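Local coordinates for protein Ifi204 (Mus musculus domesticus, PDB 5YZW) that probably senses foreign DNA in innate immunity, recognising the double helix through HIN domains as an interferon-inducible member of the PYHIN family, at residues F33-R45 against T91-N103. Residues are numbered along the deposited sequence; the frame is centred on the assembly and turned at random.
Sequences FHATVATETEFFR and TMVISNTLRQRAN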
ATOM      1  N   PHE A  33      -1.975  -9.421  -0.568  1.00 39.46           N
ATOM      2  CA  PHE A  33      -0.810  -8.582  -0.306  1.00 36.97           C
ATOM      3  C   PHE A  33      -0.830  -7.383  -1.245  1.00 39.04           C
ATOM      4  O   PHE A  33      -1.631  -7.307  -2.189  1.00 41.95           O
ATOM      5  CB  PHE A  33       0.529  -9.338  -0.390  1.00 37.81           C
ATOM      6  CG  PHE A  33       0.798  -9.994  -1.729  1.00 44.64           C
ATOM      7  CD1 PHE A  33       1.396  -9.279  -2.760  1.00 39.45           C
ATOM      8  CD2 PHE A  33       0.486 -11.319  -1.938  1.00 42.02           C
ATOM      9  CE1 PHE A  33       1.680  -9.887  -4.017  1.00 41.42           C
ATOM     10  CE2 PHE A  33       0.753 -11.941  -3.185  1.00 45.60           C
ATOM     11  CZ  PHE A  33       1.346 -11.215  -4.216  1.00 41.22           C
ATOM     12  N   HIS A  34       0.043  -6.420  -0.944  1.00 38.98           N
ATOM     13  CA  HIS A  34       0.199  -5.189  -1.710  1.00 40.67           C
ATOM     14  C   HIS A  34       1.530  -5.236  -2.446  1.00 45.86           C
ATOM     15  O   HIS A  34       2.511  -5.788  -1.935  1.00 41.04           O
ATOM     16  CB  HIS A  34       0.178  -3.949  -0.804  1.00 37.72           C
ATOM     17  CG  HIS A  34      -1.179  -3.568  -0.301  1.00 44.74           C
ATOM     18  ND1 HIS A  34      -2.009  -2.694  -0.972  1.00 46.96           N
ATOM     19  CD2 HIS A  34      -1.831  -3.909   0.833  1.00 45.31           C
ATOM     20  CE1 HIS A  34      -3.128  -2.542  -0.286  1.00 45.22           C
ATOM     21  NE2 HIS A  34      -3.050  -3.275   0.809  1.00 45.63           N
ATOM     22  N   ALA A  35       1.559  -4.663  -3.648  1.00 38.77           N
ATOM     23  CA  ALA A  35       2.780  -4.560  -4.429  1.00 42.76           C
ATOM     24  C   ALA A  35       2.812  -3.203  -5.106  1.00 40.74           C
ATOM     25  O   ALA A  35       1.765  -2.631  -5.437  1.00 40.96           O
ATOM     26  CB  ALA A  35       2.888  -5.665  -5.500  1.00 42.11           C
ATOM     27  N   THR A  36       4.022  -2.690  -5.303  1.00 39.75           N
ATOM     28  CA  THR A  36       4.273  -1.568  -6.197  1.00 41.98           C
ATOM     29  C   THR A  36       5.009  -2.096  -7.427  1.00 45.02           C
ATOM     30  O   THR A  36       5.959  -2.876  -7.286  1.00 44.77           O
ATOM     31  CB  THR A  36       5.080  -0.487  -5.476  1.00 39.30           C
ATOM     32  OG1 THR A  36       4.279   0.054  -4.417  1.00 51.78           O
ATOM     33  CG2 THR A  36       5.441   0.637  -6.429  1.00 41.34           C
ATOM     34  N   VAL A  37       4.520  -1.755  -8.626  1.00 43.85           N
ATOM     35  CA  VAL A  37       5.111  -2.238  -9.879  1.00 40.55           C
ATOM     36  C   VAL A  37       5.260  -1.055 -10.824  1.00 47.10           C
ATOM     37  O   VAL A  37       4.720   0.026 -10.585  1.00 42.36           O
ATOM     38  CB  VAL A  37       4.296  -3.356 -10.564  1.00 34.89           C
ATOM     39  CG1 VAL A  37       4.118  -4.557  -9.652  1.00 35.65           C
ATOM     40  CG2 VAL A  37       2.956  -2.836 -11.095  1.00 35.12           C
ATOM     41  N   ALA A  38       5.997  -1.272 -11.919  1.00 43.02           N
ATOM     42  CA  ALA A  38       6.283  -0.167 -12.828  1.00 47.27           C
ATOM     43  C   ALA A  38       6.422  -0.657 -14.260  1.00 45.52           C
ATOM     44  O   ALA A  38       7.066  -1.680 -14.512  1.00 43.70           O
ATOM     45  CB  ALA A  38       7.565   0.567 -12.429  1.00 42.86           C
ATOM     46  N   THR A  39       5.813   0.080 -15.192  1.00 46.97           N
ATOM     47  CA  THR A  39       6.234   0.054 -16.592  1.00 44.66           C
ATOM     48  C   THR A  39       7.464   0.939 -16.718  1.00 50.13           C
ATOM     49  O   THR A  39       7.987   1.447 -15.726  1.00 44.93           O
ATOM     50  CB  THR A  39       5.129   0.528 -17.527  1.00 47.77           C
ATOM     51  OG1 THR A  39       4.826   1.897 -17.244  1.00 48.74           O
ATOM     52  CG2 THR A  39       3.868  -0.329 -17.404  1.00 46.77           C
ATOM     53  N   GLU A  40       7.942   1.160 -17.944  1.00 44.10           N
ATOM     54  CA  GLU A  40       9.067   2.072 -18.120  1.00 49.79           C
ATOM     55  C   GLU A  40       8.716   3.531 -17.822  1.00 53.02           C
ATOM     56  O   GLU A  40       9.622   4.318 -17.521  1.00 58.14           O
ATOM     57  CB  GLU A  40       9.623   1.936 -19.548  1.00 56.39           C
ATOM     58  CG  GLU A  40       9.920   0.479 -19.896  1.00 68.53           C
ATOM     59  CD  GLU A  40      10.960   0.305 -21.010  1.00 88.22           C
ATOM     60  OE1 GLU A  40      12.166   0.554 -20.773  1.00 93.92           O
ATOM     61  OE2 GLU A  40      10.560  -0.105 -22.121  1.00 89.54           O
ATOM     62  N   THR A  41       7.436   3.920 -17.859  1.00 51.66           N
ATOM     63  CA  THR A  41       7.081   5.317 -17.606  1.00 47.86           C
ATOM     64  C   THR A  41       6.128   5.564 -16.434  1.00 54.01           C
ATOM     65  O   THR A  41       5.975   6.723 -16.029  1.00 54.98           O
ATOM     66  CB  THR A  41       6.473   5.947 -18.869  1.00 54.82           C
ATOM     67  OG1 THR A  41       5.265   5.264 -19.216  1.00 58.23           O
ATOM     68  CG2 THR A  41       7.445   5.855 -20.036  1.00 55.27           C
ATOM     69  N   GLU A  42       5.484   4.539 -15.879  1.00 50.92           N
ATOM     70  CA  GLU A  42       4.489   4.739 -14.827  1.00 56.04           C
ATOM     71  C   GLU A  42       4.653   3.675 -13.751  1.00 44.30           C
ATOM     72  O   GLU A  42       5.201   2.602 -13.994  1.00 47.00           O
ATOM     73  CB  GLU A  42       3.058   4.664 -15.366  1.00 51.40           C
ATOM     74  CG  GLU A  42       2.645   5.767 -16.312  1.00 53.67           C
ATOM     75  CD  GLU A  42       1.260   5.525 -16.862  1.00 56.01           C
ATOM     76  OE1 GLU A  42       1.104   4.579 -17.680  1.00 51.14           O
ATOM     77  OE2 GLU A  42       0.328   6.258 -16.457  1.00 49.15           O
ATOM     78  N   PHE A  43       4.172   3.972 -12.546  1.00 48.37           N
ATOM     79  CA  PHE A  43       4.129   2.959 -11.506  1.00 42.59           C
ATOM     80  C   PHE A  43       2.696   2.765 -11.043  1.00 45.40           C
ATOM     81  O   PHE A  43       1.863   3.667 -11.141  1.00 42.63           O
ATOM     82  CB  PHE A  43       5.046   3.287 -10.328  1.00 43.64           C
ATOM     83  CG  PHE A  43       4.570   4.410  -9.444  1.00 46.32           C
ATOM     84  CD1 PHE A  43       4.926   5.720  -9.717  1.00 53.23           C
ATOM     85  CD2 PHE A  43       3.828   4.147  -8.302  1.00 52.69           C
ATOM     86  CE1 PHE A  43       4.513   6.755  -8.892  1.00 52.10           C
ATOM     87  CE2 PHE A  43       3.408   5.187  -7.470  1.00 51.08           C
ATOM     88  CZ  PHE A  43       3.757   6.486  -7.771  1.00 53.13           C
ATOM     89  N   PHE A  44       2.412   1.566 -10.571  1.00 42.03           N
ATOM     90  CA  PHE A  44       1.061   1.184 -10.201  1.00 41.65           C
ATOM     91  C   PHE A  44       1.078   0.530  -8.836  1.00 44.26           C
ATOM     92  O   PHE A  44       1.999  -0.232  -8.509  1.00 36.25           O
ATOM     93  CB  PHE A  44       0.448   0.231 -11.231  1.00 44.75           C
ATOM     94  CG  PHE A  44       0.383   0.814 -12.627  1.00 41.21           C
ATOM     95  CD1 PHE A  44       1.446   0.700 -13.498  1.00 40.06           C
ATOM     96  CD2 PHE A  44      -0.732   1.533 -13.029  1.00 44.80           C
ATOM     97  CE1 PHE A  44       1.380   1.251 -14.774  1.00 49.07           C
ATOM     98  CE2 PHE A  44      -0.801   2.095 -14.293  1.00 49.93           C
ATOM     99  CZ  PHE A  44       0.248   1.943 -15.169  1.00 44.39           C
ATOM    100  N   ARG A  45       0.046   0.812  -8.045  1.00 37.15           N
ATOM    101  CA  ARG A  45      -0.157   0.133  -6.776  1.00 39.00           C
ATOM    102  C   ARG A  45      -1.137  -1.011  -6.987  1.00 38.00           C
ATOM    103  O   ARG A  45      -2.217  -0.812  -7.545  1.00 41.08           O
ATOM    104  CB  ARG A  45      -0.655   1.128  -5.723  1.00 44.28           C
ATOM    105  CG  ARG A  45       0.489   1.835  -5.055  1.00 52.53           C
ATOM    106  CD  ARG A  45       0.066   3.161  -4.418  1.00 61.50           C
ATOM    107  NE  ARG A  45       1.230   3.909  -3.948  1.00 74.52           N
ATOM    108  CZ  ARG A  45       1.187   4.876  -3.037  1.00 90.10           C
ATOM    109  NH1 ARG A  45       0.030   5.222  -2.483  1.00 86.36           N
ATOM    110  NH2 ARG A  45       2.303   5.494  -2.679  1.00100.23           N
ATOM    111  N   THR A  91      15.062  -7.397 -20.722  1.00 90.26           N
ATOM    112  CA  THR A  91      15.566  -6.053 -20.934  1.00 94.53           C
ATOM    113  C   THR A  91      14.441  -5.093 -20.568  1.00103.02           C
ATOM    114  O   THR A  91      13.721  -4.570 -21.417  1.00113.51           O
ATOM    115  CB  THR A  91      15.991  -5.880 -22.368  1.00 96.98           C
ATOM    116  OG1 THR A  91      17.034  -6.825 -22.617  1.00103.69           O
ATOM    117  CG2 THR A  91      16.527  -4.480 -22.589  1.00102.80           C
ATOM    118  N   MET A  92      14.260  -4.900 -19.275  1.00 85.28           N
ATOM    119  CA  MET A  92      13.461  -3.797 -18.783  1.00 78.22           C
ATOM    120  C   MET A  92      14.389  -2.898 -17.990  1.00 72.52           C
ATOM    121  O   MET A  92      15.243  -3.382 -17.240  1.00 75.75           O
ATOM    122  CB  MET A  92      12.297  -4.280 -17.913  1.00 76.26           C
ATOM    123  CG  MET A  92      11.216  -3.237 -17.710  1.00 72.25           C
ATOM    124  SD  MET A  92       9.576  -3.948 -17.433  1.00 67.59           S
ATOM    125  CE  MET A  92       8.596  -2.483 -17.685  1.00 61.57           C
ATOM    126  N   VAL A  93      14.250  -1.595 -18.180  1.00 68.95           N
ATOM    127  CA  VAL A  93      14.976  -0.616 -17.386  1.00 75.15           C
ATOM    128  C   VAL A  93      13.967   0.321 -16.725  1.00 66.73           C
ATOM    129  O   VAL A  93      13.060   0.842 -17.387  1.00 60.82           O
ATOM    130  CB  VAL A  93      15.989   0.161 -18.240  1.00 84.61           C
ATOM    131  CG1 VAL A  93      15.324   0.677 -19.518  1.00 87.95           C
ATOM    132  CG2 VAL A  93      16.605   1.295 -17.423  1.00 87.39           C
ATOM    133  N   ILE A  94      14.114   0.515 -15.420  1.00 66.95           N
ATOM    134  CA  ILE A  94      13.278   1.426 -14.646  1.00 61.09           C
ATOM    135  C   ILE A  94      14.179   2.577 -14.220  1.00 66.03           C
ATOM    136  O   ILE A  94      15.090   2.390 -13.402  1.00 69.40           O
ATOM    137  CB  ILE A  94      12.645   0.722 -13.438  1.00 63.15           C
ATOM    138  CG1 ILE A  94      12.071  -0.636 -13.857  1.00 62.15           C
ATOM    139  CG2 ILE A  94      11.575   1.595 -12.774  1.00 63.46           C
ATOM    140  CD1 ILE A  94      10.817  -0.537 -14.707  1.00 60.95           C
ATOM    141  N   SER A  95      13.949   3.759 -14.790  1.00 67.58           N
ATOM    142  CA  SER A  95      14.777   4.916 -14.470  1.00 75.75           C
ATOM    143  C   SER A  95      14.811   5.147 -12.964  1.00 76.71           C
ATOM    144  O   SER A  95      13.834   4.883 -12.257  1.00 67.13           O
ATOM    145  CB  SER A  95      14.252   6.160 -15.186  1.00 74.53           C
ATOM    146  OG  SER A  95      12.954   6.503 -14.733  1.00 78.63           O
ATOM    147  N   ASN A  96      15.963   5.614 -12.475  1.00 74.55           N
ATOM    148  CA  ASN A  96      16.110   5.855 -11.046  1.00 77.49           C
ATOM    149  C   ASN A  96      15.124   6.912 -10.564  1.00 74.18           C
ATOM    150  O   ASN A  96      14.650   6.847  -9.425  1.00 77.96           O
ATOM    151  CB  ASN A  96      17.552   6.259 -10.735  1.00 89.26           C
ATOM    152  CG  ASN A  96      17.895   6.144  -9.256  1.00108.02           C
ATOM    153  OD1 ASN A  96      17.080   6.454  -8.384  1.00115.22           O
ATOM    154  ND2 ASN A  96      19.114   5.700  -8.967  1.00112.34           N
ATOM    155  N   THR A  97      14.788   7.878 -11.422  1.00 72.74           N
ATOM    156  CA  THR A  97      13.785   8.869 -11.050  1.00 73.39           C
ATOM    157  C   THR A  97      12.417   8.222 -10.862  1.00 71.75           C
ATOM    158  O   THR A  97      11.690   8.555  -9.917  1.00 63.32           O
ATOM    159  CB  THR A  97      13.713   9.969 -12.107  1.00 70.46           C
ATOM    160  OG1 THR A  97      13.472   9.375 -13.386  1.00 88.53           O
ATOM    161  CG2 THR A  97      15.024  10.722 -12.166  1.00 70.86           C
ATOM    162  N   LEU A  98      12.051   7.286 -11.751  1.00 57.67           N
ATOM    163  CA  LEU A  98      10.763   6.612 -11.609  1.00 59.91           C
ATOM    164  C   LEU A  98      10.759   5.691 -10.397  1.00 62.01           C
ATOM    165  O   LEU A  98       9.737   5.569  -9.707  1.00 60.87           O
ATOM    166  CB  LEU A  98      10.420   5.833 -12.879  1.00 52.18           C
ATOM    167  CG  LEU A  98       9.114   5.039 -12.825  1.00 51.16           C
ATOM    168  CD1 LEU A  98       7.925   5.932 -12.500  1.00 47.50           C
ATOM    169  CD2 LEU A  98       8.883   4.319 -14.132  1.00 50.56           C
ATOM    170  N   ARG A  99      11.899   5.053 -10.113  1.00 59.07           N
ATOM    171  CA  ARG A  99      12.013   4.211  -8.926  1.00 57.59           C
ATOM    172  C   ARG A  99      11.748   5.013  -7.662  1.00 60.21           C
ATOM    173  O   ARG A  99      10.934   4.613  -6.820  1.00 63.16           O
ATOM    174  CB  ARG A  99      13.397   3.567  -8.862  1.00 61.10           C
ATOM    175  CG  ARG A  99      13.607   2.455  -9.872  1.00 68.23           C
ATOM    176  CD  ARG A  99      14.942   1.754  -9.684  1.00 71.71           C
ATOM    177  NE  ARG A  99      15.104   0.658 -10.635  1.00 83.92           N
ATOM    178  CZ  ARG A  99      14.741  -0.599 -10.396  1.00 85.72           C
ATOM    179  NH1 ARG A  99      14.192  -0.924  -9.230  1.00 85.06           N
ATOM    180  NH2 ARG A  99      14.929  -1.533 -11.321  1.00 86.82           N
ATOM    181  N   GLN A 100      12.426   6.150  -7.503  1.00 65.89           N
ATOM    182  CA  GLN A 100      12.227   6.890  -6.263  1.00 73.42           C
ATOM    183  C   GLN A 100      10.843   7.520  -6.222  1.00 67.04           C
ATOM    184  O   GLN A 100      10.222   7.570  -5.154  1.00 65.14           O
ATOM    185  CB  GLN A 100      13.315   7.947  -6.071  1.00 89.52           C
ATOM    186  CG  GLN A 100      13.287   8.679  -4.697  1.00107.46           C
ATOM    187  CD  GLN A 100      12.813   7.808  -3.512  1.00113.52           C
ATOM    188  OE1 GLN A 100      11.687   7.941  -3.032  1.00111.83           O
ATOM    189  NE2 GLN A 100      13.678   6.912  -3.055  1.00114.25           N
ATOM    190  N   ARG A 101      10.324   7.972  -7.364  1.00 63.10           N
ATOM    191  CA  ARG A 101       8.940   8.429  -7.374  1.00 63.53           C
ATOM    192  C   ARG A 101       8.006   7.321  -6.890  1.00 66.45           C
ATOM    193  O   ARG A 101       7.052   7.578  -6.147  1.00 61.27           O
ATOM    194  CB  ARG A 101       8.552   8.919  -8.769  1.00 61.87           C
ATOM    195  CG  ARG A 101       7.481   9.996  -8.749  1.00 72.27           C
ATOM    196  CD  ARG A 101       7.466  10.823 -10.015  1.00 71.22           C
ATOM    197  NE  ARG A 101       6.646  10.182 -11.038  1.00 76.74           N
ATOM    198  CZ  ARG A 101       7.129   9.657 -12.161  1.00 81.96           C
ATOM    199  NH1 ARG A 101       8.434   9.715 -12.414  1.00 79.30           N
ATOM    200  NH2 ARG A 101       6.307   9.086 -13.039  1.00 87.58           N
ATOM    201  N   ALA A 102       8.300   6.070  -7.252  1.00 58.08           N
ATOM    202  CA  ALA A 102       7.421   4.971  -6.864  1.00 54.17           C
ATOM    203  C   ALA A 102       7.487   4.678  -5.372  1.00 55.63           C
ATOM    204  O   ALA A 102       6.504   4.200  -4.799  1.00 57.53           O
ATOM    205  CB  ALA A 102       7.773   3.707  -7.639  1.00 44.65           C
ATOM    206  N   ASN A 103       8.630   4.934  -4.735  1.00 46.77           N
ATOM    207  CA  ASN A 103       8.845   4.587  -3.338  1.00 61.28           C
ATOM    208  C   ASN A 103       8.789   5.805  -2.415  1.00 63.05           C
ATOM    209  O   ASN A 103       9.170   5.713  -1.243  1.00 66.59           O
ATOM    210  CB  ASN A 103      10.188   3.854  -3.205  1.00 71.18           C
ATOM    211  CG  ASN A 103      10.404   3.249  -1.829  1.00 81.41           C
ATOM    212  OD1 ASN A 103      11.237   3.723  -1.054  1.00 83.47           O
ATOM    213  ND2 ASN A 103       9.642   2.210  -1.512  1.00 86.10           N
TER
HETATM  214  O   HOH W   1       4.069   3.276  -4.404  1.00 80.09           O
HETATM  215  O   HOH W   2      11.968   4.102 -16.853  1.00 59.33           O
HETATM  216  O   HOH W   3       5.184   6.220  -3.703  1.00 63.26           O
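Phe43 lies flat against helix 96-103 at Ala102, a worked example of how a hairpin strand seats a helix through one aromatic face. CA of Ala102 stands 3.7 Å from the ring centroid, only 5° off the normal, a CH-pi contact, while CB of the same alanine rests over the CG end. With chi1 at 72°, CG sits between the backbone N and the carbonyl carbon, which turns the ring broadside to the helix. Leu98 comes in at the ring edge, its CD1 4.1 Å from Phe43 CD1, and sends its other branch, CD2, into the turn, 3.4 Å from Thr39 O. Were Phe43 replaced by alanine, Ala102 and Leu98 CD1 would probably lose their aromatic surface, opening a gap beneath the helix. At the start of the turn, the extended chain of Met92 lays CE 3.6 Å from Thr39 CA, and Ile94 CD1 meets Ala38 CB. Water supplies a polar link, one molecule donating to Ala102 O and accepting from Arg45 NE. The turn itself is an ST motif, Thr39 OG1 accepting from Glu42 N. The axes of strand 43-45 and helix 96-103 run 21° apart, a helix packed on a beta-hairpin of the first OB-fold barrel of the HIN domain.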